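Local coordinates for esterase (Capnocytophaga ochracea, PDB 4W9R), which is of unknown function but belongs to the putative esterase family of alpha/beta-hydrolases and so probably hydrolyses ester bonds, at residues E8-I21 against R94-Y106. Sequence-based numbering, arbitrary orientation.
Sequences ETFSSGRLNRKQKI and RFFEFVSAELVPY
Strand 8-12 of an antiparallel hairpin, which brings Phe10 onto Leu103, crosses helix 94-106 at 126°, the axes 9.6 Å apart at their closest. Phe10 CA and Leu103 CA, the nearest such pair in this part, lie 8.0 Å apart. Phe10 projects from the strand with CG anti to its own N (chi1 -179°), which carries the ring toward the helix. There its CE2 edge points into the face of Tyr106 in an edge-to-face pair with centroids 5.1 Å apart, while CD1 meets the rim of Phe98 obliquely. Tyr106 OH donates to Glu8 OE2 (2.9 Å) from the syn side, 28° out of the carboxylate plane. Phe98 is covered on one face by Leu15, whose CD1 sits 3.7 Å from the ring centroid in a CH-pi contact, and on the other by Leu103 CB. Polar contacts gather at the turn. Glu102 divides its carboxylate, OE1 accepting from the buried Ser12 hydroxyl and OE2 from Arg14 N (3.1 Å) through its syn lone pair. Ser12 OG in turn accepts from Leu15 N, an ST motif. The extended Arg14 side chain reaches over the helix, NE bridging to Glu97 OE1 (3.2 Å), NH2 weakly to Glu102 OE2, and one guanidinium face resting on Ala101 CB. A methionine in place of Arg14 would probably leave Glu97 without this positive mate and take from Glu102 OE2 its weak guanidinium bond, the backbone N-H remaining. Such a helix laid across an edge hairpin, with Leu103 also touching strand 67-71, illustrates the layered alpha/beta-hydrolase fold, in which helices pack against a central, mostly parallel sheet.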
ATOM      1  N   GLU B   8       0.234 -24.169   0.942  1.00 31.42           N
ATOM      2  CA  GLU B   8      -0.148 -25.556   0.712  1.00 27.75           C
ATOM      3  C   GLU B   8      -0.378 -25.805  -0.775  1.00 36.96           C
ATOM      4  O   GLU B   8      -0.536 -24.867  -1.553  1.00 30.61           O
ATOM      5  CB  GLU B   8      -1.402 -25.918   1.513  1.00 27.54           C
ATOM      6  CG  GLU B   8      -2.680 -25.258   1.022  1.00 40.31           C
ATOM      7  CD  GLU B   8      -3.885 -25.614   1.877  1.00 56.41           C
ATOM      8  OE1 GLU B   8      -3.700 -25.924   3.072  1.00 55.73           O
ATOM      9  OE2 GLU B   8      -5.019 -25.588   1.352  1.00 65.37           O
ATOM     10  N   THR B   9      -0.380 -27.073  -1.167  1.00 43.89           N
ATOM     11  CA  THR B   9      -0.644 -27.429  -2.555  1.00 41.02           C
ATOM     12  C   THR B   9      -2.090 -27.874  -2.731  1.00 39.30           C
ATOM     13  O   THR B   9      -2.630 -28.613  -1.909  1.00 52.00           O
ATOM     14  CB  THR B   9       0.294 -28.544  -3.050  1.00 37.77           C
ATOM     15  OG1 THR B   9       0.217 -29.666  -2.164  1.00 54.31           O
ATOM     16  CG2 THR B   9       1.730 -28.044  -3.102  1.00 28.10           C
ATOM     17  N   PHE B  10      -2.713 -27.407  -3.806  1.00 36.51           N
ATOM     18  CA  PHE B  10      -4.074 -27.804  -4.138  1.00 38.80           C
ATOM     19  C   PHE B  10      -4.056 -28.675  -5.383  1.00 39.32           C
ATOM     20  O   PHE B  10      -3.495 -28.288  -6.409  1.00 44.75           O
ATOM     21  CB  PHE B  10      -4.960 -26.574  -4.352  1.00 35.17           C
ATOM     22  CG  PHE B  10      -6.392 -26.903  -4.672  1.00 33.51           C
ATOM     23  CD1 PHE B  10      -6.817 -27.021  -5.986  1.00 41.97           C
ATOM     24  CD2 PHE B  10      -7.318 -27.084  -3.658  1.00 42.94           C
ATOM     25  CE1 PHE B  10      -8.134 -27.321  -6.282  1.00 47.72           C
ATOM     26  CE2 PHE B  10      -8.636 -27.383  -3.947  1.00 53.21           C
ATOM     27  CZ  PHE B  10      -9.044 -27.502  -5.262  1.00 55.07           C
ATOM     28  N   SER B  11      -4.662 -29.853  -5.295  1.00 40.90           N
ATOM     29  CA  SER B  11      -4.727 -30.743  -6.444  1.00 38.71           C
ATOM     30  C   SER B  11      -5.924 -30.373  -7.307  1.00 37.91           C
ATOM     31  O   SER B  11      -7.070 -30.439  -6.862  1.00 45.32           O
ATOM     32  CB  SER B  11      -4.813 -32.204  -6.000  1.00 36.87           C
ATOM     33  OG  SER B  11      -3.627 -32.607  -5.340  1.00 45.04           O
ATOM     34  N   SER B  12      -5.650 -29.987  -8.546  1.00 33.59           N
ATOM     35  CA  SER B  12      -6.694 -29.510  -9.440  1.00 38.77           C
ATOM     36  C   SER B  12      -6.942 -30.495 -10.573  1.00 48.71           C
ATOM     37  O   SER B  12      -6.008 -30.936 -11.241  1.00 51.71           O
ATOM     38  CB  SER B  12      -6.324 -28.138 -10.007  1.00 32.17           C
ATOM     39  OG  SER B  12      -7.293 -27.694 -10.939  1.00 45.10           O
ATOM     40  N   GLY B  13      -8.207 -30.840 -10.779  1.00 39.59           N
ATOM     41  CA  GLY B  13      -8.581 -31.737 -11.854  1.00 43.14           C
ATOM     42  C   GLY B  13      -8.513 -31.034 -13.194  1.00 45.40           C
ATOM     43  O   GLY B  13      -8.090 -31.616 -14.195  1.00 48.09           O
ATOM     44  N   ARG B  14      -8.928 -29.771 -13.208  1.00 35.45           N
ATOM     45  CA  ARG B  14      -8.941 -28.982 -14.433  1.00 40.87           C
ATOM     46  C   ARG B  14      -7.535 -28.584 -14.873  1.00 46.78           C
ATOM     47  O   ARG B  14      -7.222 -28.606 -16.063  1.00 44.19           O
ATOM     48  CB  ARG B  14      -9.807 -27.734 -14.248  1.00 33.77           C
ATOM     49  CG  ARG B  14     -11.300 -28.007 -14.302  1.00 37.96           C
ATOM     50  CD  ARG B  14     -12.095 -26.776 -13.911  1.00 47.94           C
ATOM     51  NE  ARG B  14     -13.516 -26.915 -14.216  1.00 55.23           N
ATOM     52  CZ  ARG B  14     -14.401 -27.502 -13.417  1.00 59.28           C
ATOM     53  NH1 ARG B  14     -15.675 -27.578 -13.779  1.00 59.97           N
ATOM     54  NH2 ARG B  14     -14.013 -28.017 -12.257  1.00 53.75           N
ATOM     55  N   LEU B  15      -6.693 -28.216 -13.913  1.00 43.53           N
ATOM     56  CA  LEU B  15      -5.316 -27.834 -14.213  1.00 42.30           C
ATOM     57  C   LEU B  15      -4.418 -29.051 -14.397  1.00 46.00           C
ATOM     58  O   LEU B  15      -3.345 -28.953 -14.994  1.00 45.73           O
ATOM     59  CB  LEU B  15      -4.757 -26.937 -13.109  1.00 39.68           C
ATOM     60  CG  LEU B  15      -5.349 -25.530 -13.038  1.00 40.38           C
ATOM     61  CD1 LEU B  15      -4.723 -24.742 -11.900  1.00 42.72           C
ATOM     62  CD2 LEU B  15      -5.149 -24.819 -14.364  1.00 35.02           C
ATOM     63  N   ASN B  16      -4.867 -30.192 -13.877  1.00 44.98           N
ATOM     64  CA  ASN B  16      -4.107 -31.438 -13.938  1.00 50.53           C
ATOM     65  C   ASN B  16      -2.707 -31.303 -13.343  1.00 50.08           C
ATOM     66  O   ASN B  16      -1.747 -31.880 -13.851  1.00 49.26           O
ATOM     67  CB  ASN B  16      -4.011 -31.935 -15.379  1.00 57.66           C
ATOM     68  CG  ASN B  16      -4.618 -33.307 -15.560  1.00 67.80           C
ATOM     69  OD1 ASN B  16      -4.601 -34.131 -14.644  1.00 79.88           O
ATOM     70  ND2 ASN B  16      -5.161 -33.563 -16.744  1.00 63.42           N
ATOM     71  N   ARG B  17      -2.602 -30.529 -12.267  1.00 40.45           N
ATOM     72  CA  ARG B  17      -1.332 -30.323 -11.583  1.00 38.18           C
ATOM     73  C   ARG B  17      -1.560 -29.908 -10.135  1.00 37.77           C
ATOM     74  O   ARG B  17      -2.664 -29.510  -9.762  1.00 40.09           O
ATOM     75  CB  ARG B  17      -0.491 -29.268 -12.301  1.00 50.62           C
ATOM     76  CG  ARG B  17      -1.044 -27.855 -12.205  1.00 48.60           C
ATOM     77  CD  ARG B  17      -0.009 -26.833 -12.650  1.00 52.18           C
ATOM     78  NE  ARG B  17      -0.502 -25.465 -12.531  1.00 56.58           N
ATOM     79  CZ  ARG B  17      -0.952 -24.740 -13.550  1.00 50.13           C
ATOM     80  NH1 ARG B  17      -0.966 -25.250 -14.775  1.00 41.42           N
ATOM     81  NH2 ARG B  17      -1.383 -23.503 -13.346  1.00 45.94           N
ATOM     82  N   LYS B  18      -0.517 -30.010  -9.320  1.00 41.19           N
ATOM     83  CA  LYS B  18      -0.585 -29.503  -7.956  1.00 45.25           C
ATOM     84  C   LYS B  18      -0.257 -28.017  -7.973  1.00 46.58           C
ATOM     85  O   LYS B  18       0.844 -27.618  -8.354  1.00 54.45           O
ATOM     86  CB  LYS B  18       0.381 -30.253  -7.038  1.00 50.20           C
ATOM     87  CG  LYS B  18       0.057 -31.725  -6.839  1.00 43.51           C
ATOM     88  CD  LYS B  18       1.154 -32.420  -6.046  1.00 52.76           C
ATOM     89  CE  LYS B  18       0.796 -33.863  -5.731  1.00 68.90           C
ATOM     90  NZ  LYS B  18      -0.373 -33.959  -4.813  1.00 72.91           N
ATOM     91  N   GLN B  19      -1.216 -27.200  -7.556  1.00 41.54           N
ATOM     92  CA  GLN B  19      -1.063 -25.754  -7.631  1.00 34.79           C
ATOM     93  C   GLN B  19      -0.737 -25.159  -6.270  1.00 38.79           C
ATOM     94  O   GLN B  19      -1.477 -25.355  -5.306  1.00 39.73           O
ATOM     95  CB  GLN B  19      -2.334 -25.112  -8.191  1.00 27.58           C
ATOM     96  CG  GLN B  19      -2.301 -23.594  -8.214  1.00 29.05           C
ATOM     97  CD  GLN B  19      -1.186 -23.052  -9.086  1.00 32.87           C
ATOM     98  OE1 GLN B  19      -1.006 -23.485 -10.224  1.00 41.25           O
ATOM     99  NE2 GLN B  19      -0.426 -22.103  -8.551  1.00 29.05           N
ATOM    100  N   LYS B  20       0.369 -24.428  -6.194  1.00 28.91           N
ATOM    101  CA  LYS B  20       0.744 -23.771  -4.950  1.00 27.28           C
ATOM    102  C   LYS B  20      -0.212 -22.625  -4.645  1.00 31.84           C
ATOM    103  O   LYS B  20      -0.426 -21.740  -5.472  1.00 35.21           O
ATOM    104  CB  LYS B  20       2.182 -23.253  -5.012  1.00 27.61           C
ATOM    105  CG  LYS B  20       2.628 -22.543  -3.740  1.00 39.23           C
ATOM    106  CD  LYS B  20       4.038 -21.985  -3.869  1.00 52.62           C
ATOM    107  CE  LYS B  20       4.438 -21.213  -2.618  1.00 59.68           C
ATOM    108  NZ  LYS B  20       5.803 -20.628  -2.731  1.00 67.00           N
ATOM    109  N   ILE B  21      -0.793 -22.666  -3.453  1.00 20.65           N
ATOM    110  CA  ILE B  21      -1.661 -21.605  -2.963  1.00 22.18           C
ATOM    111  C   ILE B  21      -1.256 -21.263  -1.541  1.00 23.82           C
ATOM    112  O   ILE B  21      -0.472 -21.982  -0.923  1.00 28.50           O
ATOM    113  CB  ILE B  21      -3.156 -21.998  -2.982  1.00 17.41           C
ATOM    114  CG1 ILE B  21      -3.420 -23.149  -2.009  1.00 24.36           C
ATOM    115  CG2 ILE B  21      -3.609 -22.351  -4.391  1.00 25.96           C
ATOM    116  CD1 ILE B  21      -4.880 -23.530  -1.899  1.00 26.28           C
ATOM    117  N   ARG B  94      -9.272 -23.365 -18.377  1.00 29.19           N
ATOM    118  CA  ARG B  94      -9.076 -24.317 -17.294  1.00 26.97           C
ATOM    119  C   ARG B  94      -8.725 -23.594 -15.997  1.00 31.46           C
ATOM    120  O   ARG B  94      -9.258 -23.916 -14.935  1.00 35.19           O
ATOM    121  CB  ARG B  94      -7.987 -25.329 -17.655  1.00 22.22           C
ATOM    122  CG  ARG B  94      -8.381 -26.283 -18.779  1.00 17.07           C
ATOM    123  CD  ARG B  94      -7.221 -27.176 -19.195  1.00 12.08           C
ATOM    124  NE  ARG B  94      -7.068 -27.208 -20.647  1.00 48.75           N
ATOM    125  CZ  ARG B  94      -5.898 -27.196 -21.279  1.00 42.65           C
ATOM    126  NH1 ARG B  94      -4.767 -27.157 -20.586  1.00 44.61           N
ATOM    127  NH2 ARG B  94      -5.857 -27.222 -22.604  1.00 50.39           N
ATOM    128  N   PHE B  95      -7.835 -22.612 -16.088  1.00 29.45           N
ATOM    129  CA  PHE B  95      -7.459 -21.825 -14.919  1.00 28.45           C
ATOM    130  C   PHE B  95      -8.640 -20.994 -14.436  1.00 30.96           C
ATOM    131  O   PHE B  95      -8.892 -20.893 -13.234  1.00 31.05           O
ATOM    132  CB  PHE B  95      -6.269 -20.916 -15.234  1.00 20.17           C
ATOM    133  CG  PHE B  95      -5.809 -20.097 -14.061  1.00 25.20           C
ATOM    134  CD1 PHE B  95      -4.946 -20.632 -13.121  1.00 19.53           C
ATOM    135  CD2 PHE B  95      -6.242 -18.790 -13.899  1.00 25.34           C
ATOM    136  CE1 PHE B  95      -4.522 -19.881 -12.042  1.00 23.57           C
ATOM    137  CE2 PHE B  95      -5.823 -18.034 -12.821  1.00 34.01           C
ATOM    138  CZ  PHE B  95      -4.961 -18.581 -11.891  1.00 30.78           C
ATOM    139  N   PHE B  96      -9.357 -20.401 -15.387  1.00 28.99           N
ATOM    140  CA  PHE B  96     -10.530 -19.587 -15.093  1.00 24.80           C
ATOM    141  C   PHE B  96     -11.548 -20.353 -14.252  1.00 31.87           C
ATOM    142  O   PHE B  96     -12.041 -19.841 -13.246  1.00 32.99           O
ATOM    143  CB  PHE B  96     -11.173 -19.107 -16.396  1.00 22.34           C
ATOM    144  CG  PHE B  96     -12.344 -18.191 -16.200  1.00 29.69           C
ATOM    145  CD1 PHE B  96     -12.152 -16.868 -15.839  1.00 29.89           C
ATOM    146  CD2 PHE B  96     -13.637 -18.647 -16.394  1.00 24.51           C
ATOM    147  CE1 PHE B  96     -13.229 -16.020 -15.666  1.00 33.15           C
ATOM    148  CE2 PHE B  96     -14.716 -17.803 -16.222  1.00 29.74           C
ATOM    149  CZ  PHE B  96     -14.512 -16.489 -15.856  1.00 27.70           C
ATOM    150  N   GLU B  97     -11.848 -21.582 -14.665  1.00 29.73           N
ATOM    151  CA  GLU B  97     -12.823 -22.412 -13.964  1.00 27.96           C
ATOM    152  C   GLU B  97     -12.239 -23.054 -12.707  1.00 27.36           C
ATOM    153  O   GLU B  97     -12.970 -23.375 -11.771  1.00 38.65           O
ATOM    154  CB  GLU B  97     -13.376 -23.491 -14.897  1.00 30.70           C
ATOM    155  CG  GLU B  97     -14.139 -22.944 -16.095  1.00 39.22           C
ATOM    156  CD  GLU B  97     -14.801 -24.034 -16.917  1.00 60.90           C
ATOM    157  OE1 GLU B  97     -15.058 -25.125 -16.367  1.00 68.38           O
ATOM    158  OE2 GLU B  97     -15.064 -23.800 -18.116  1.00 73.45           O
ATOM    159  N   PHE B  98     -10.921 -23.242 -12.692  1.00 30.85           N
ATOM    160  CA  PHE B  98     -10.239 -23.768 -11.512  1.00 22.73           C
ATOM    161  C   PHE B  98     -10.503 -22.892 -10.292  1.00 29.58           C
ATOM    162  O   PHE B  98     -10.735 -23.395  -9.194  1.00 30.66           O
ATOM    163  CB  PHE B  98      -8.733 -23.881 -11.765  1.00 24.73           C
ATOM    164  CG  PHE B  98      -7.892 -23.696 -10.531  1.00 28.81           C
ATOM    165  CD1 PHE B  98      -7.824 -24.686  -9.565  1.00 31.00           C
ATOM    166  CD2 PHE B  98      -7.162 -22.531 -10.343  1.00 25.44           C
ATOM    167  CE1 PHE B  98      -7.053 -24.516  -8.429  1.00 29.32           C
ATOM    168  CE2 PHE B  98      -6.387 -22.355  -9.210  1.00 25.19           C
ATOM    169  CZ  PHE B  98      -6.332 -23.350  -8.252  1.00 28.52           C
ATOM    170  N   VAL B  99     -10.472 -21.579 -10.494  1.00 30.70           N
ATOM    171  CA  VAL B  99     -10.751 -20.635  -9.419  1.00 33.84           C
ATOM    172  C   VAL B  99     -12.210 -20.731  -8.979  1.00 42.87           C
ATOM    173  O   VAL B  99     -12.504 -20.863  -7.792  1.00 38.64           O
ATOM    174  CB  VAL B  99     -10.444 -19.187  -9.845  1.00 31.66           C
ATOM    175  CG1 VAL B  99     -10.761 -18.219  -8.715  1.00 26.56           C
ATOM    176  CG2 VAL B  99      -8.990 -19.054 -10.275  1.00 12.95           C
ATOM    177  N   SER B 100     -13.118 -20.669  -9.950  1.00 46.18           N
ATOM    178  CA  SER B 100     -14.553 -20.700  -9.680  1.00 38.59           C
ATOM    179  C   SER B 100     -15.054 -22.026  -9.119  1.00 40.11           C
ATOM    180  O   SER B 100     -15.686 -22.065  -8.066  1.00 41.15           O
ATOM    181  CB  SER B 100     -15.336 -20.385 -10.957  1.00 40.85           C
ATOM    182  OG  SER B 100     -15.193 -19.031 -11.332  1.00 61.90           O
ATOM    183  N   ALA B 101     -14.784 -23.109  -9.841  1.00 36.11           N
ATOM    184  CA  ALA B 101     -15.412 -24.394  -9.551  1.00 31.78           C
ATOM    185  C   ALA B 101     -14.643 -25.271  -8.564  1.00 37.51           C
ATOM    186  O   ALA B 101     -15.178 -26.265  -8.074  1.00 44.62           O
ATOM    187  CB  ALA B 101     -15.632 -25.158 -10.851  1.00 27.01           C
ATOM    188  N   GLU B 102     -13.402 -24.909  -8.262  1.00 34.72           N
ATOM    189  CA  GLU B 102     -12.567 -25.759  -7.418  1.00 32.11           C
ATOM    190  C   GLU B 102     -12.040 -25.037  -6.183  1.00 34.25           C
ATOM    191  O   GLU B 102     -12.375 -25.400  -5.055  1.00 37.21           O
ATOM    192  CB  GLU B 102     -11.396 -26.323  -8.225  1.00 29.77           C
ATOM    193  CG  GLU B 102     -11.811 -27.154  -9.427  1.00 38.86           C
ATOM    194  CD  GLU B 102     -10.626 -27.741 -10.167  1.00 55.66           C
ATOM    195  OE1 GLU B 102      -9.477 -27.474  -9.757  1.00 60.65           O
ATOM    196  OE2 GLU B 102     -10.841 -28.472 -11.156  1.00 59.87           O
ATOM    197  N   LEU B 103     -11.205 -24.024  -6.405  1.00 29.72           N
ATOM    198  CA  LEU B 103     -10.540 -23.313  -5.316  1.00 30.12           C
ATOM    199  C   LEU B 103     -11.519 -22.686  -4.328  1.00 34.65           C
ATOM    200  O   LEU B 103     -11.449 -22.949  -3.128  1.00 39.16           O
ATOM    201  CB  LEU B 103      -9.618 -22.230  -5.879  1.00 30.48           C
ATOM    202  CG  LEU B 103      -8.803 -21.462  -4.837  1.00 24.53           C
ATOM    203  CD1 LEU B 103      -7.927 -22.414  -4.036  1.00 24.66           C
ATOM    204  CD2 LEU B 103      -7.964 -20.389  -5.501  1.00 17.37           C
ATOM    205  N   VAL B 104     -12.428 -21.859  -4.837  1.00 25.73           N
ATOM    206  CA  VAL B 104     -13.391 -21.169  -3.983  1.00 26.29           C
ATOM    207  C   VAL B 104     -14.318 -22.127  -3.209  1.00 32.98           C
ATOM    208  O   VAL B 104     -14.498 -21.952  -2.003  1.00 36.12           O
ATOM    209  CB  VAL B 104     -14.241 -20.164  -4.798  1.00 20.16           C
ATOM    210  CG1 VAL B 104     -15.397 -19.633  -3.964  1.00 16.32           C
ATOM    211  CG2 VAL B 104     -13.370 -19.020  -5.296  1.00 22.29           C
ATOM    212  N   PRO B 105     -14.903 -23.143  -3.881  1.00 32.05           N
ATOM    213  CA  PRO B 105     -15.721 -24.072  -3.089  1.00 28.37           C
ATOM    214  C   PRO B 105     -14.912 -24.831  -2.040  1.00 35.50           C
ATOM    215  O   PRO B 105     -15.446 -25.169  -0.982  1.00 44.42           O
ATOM    216  CB  PRO B 105     -16.280 -25.037  -4.141  1.00 17.85           C
ATOM    217  CG  PRO B 105     -16.247 -24.265  -5.411  1.00 27.46           C
ATOM    218  CD  PRO B 105     -14.999 -23.441  -5.322  1.00 31.60           C
ATOM    219  N   TYR B 106     -13.641 -25.091  -2.332  1.00 27.11           N
ATOM    220  CA  TYR B 106     -12.754 -25.745  -1.375  1.00 28.19           C
ATOM    221  C   TYR B 106     -12.589 -24.901  -0.120  1.00 36.55           C
ATOM    222  O   TYR B 106     -12.638 -25.414   0.997  1.00 40.10           O
ATOM    223  CB  TYR B 106     -11.390 -26.019  -2.007  1.00 24.67           C
ATOM    224  CG  TYR B 106     -10.306 -26.378  -1.015  1.00 30.19           C
ATOM    225  CD1 TYR B 106     -10.253 -27.641  -0.440  1.00 30.27           C
ATOM    226  CD2 TYR B 106      -9.328 -25.455  -0.661  1.00 30.63           C
ATOM    227  CE1 TYR B 106      -9.259 -27.973   0.465  1.00 30.76           C
ATOM    228  CE2 TYR B 106      -8.331 -25.779   0.241  1.00 38.61           C
ATOM    229  CZ  TYR B 106      -8.302 -27.039   0.800  1.00 42.42           C
ATOM    230  OH  TYR B 106      -7.310 -27.362   1.699  1.00 50.78           O
TER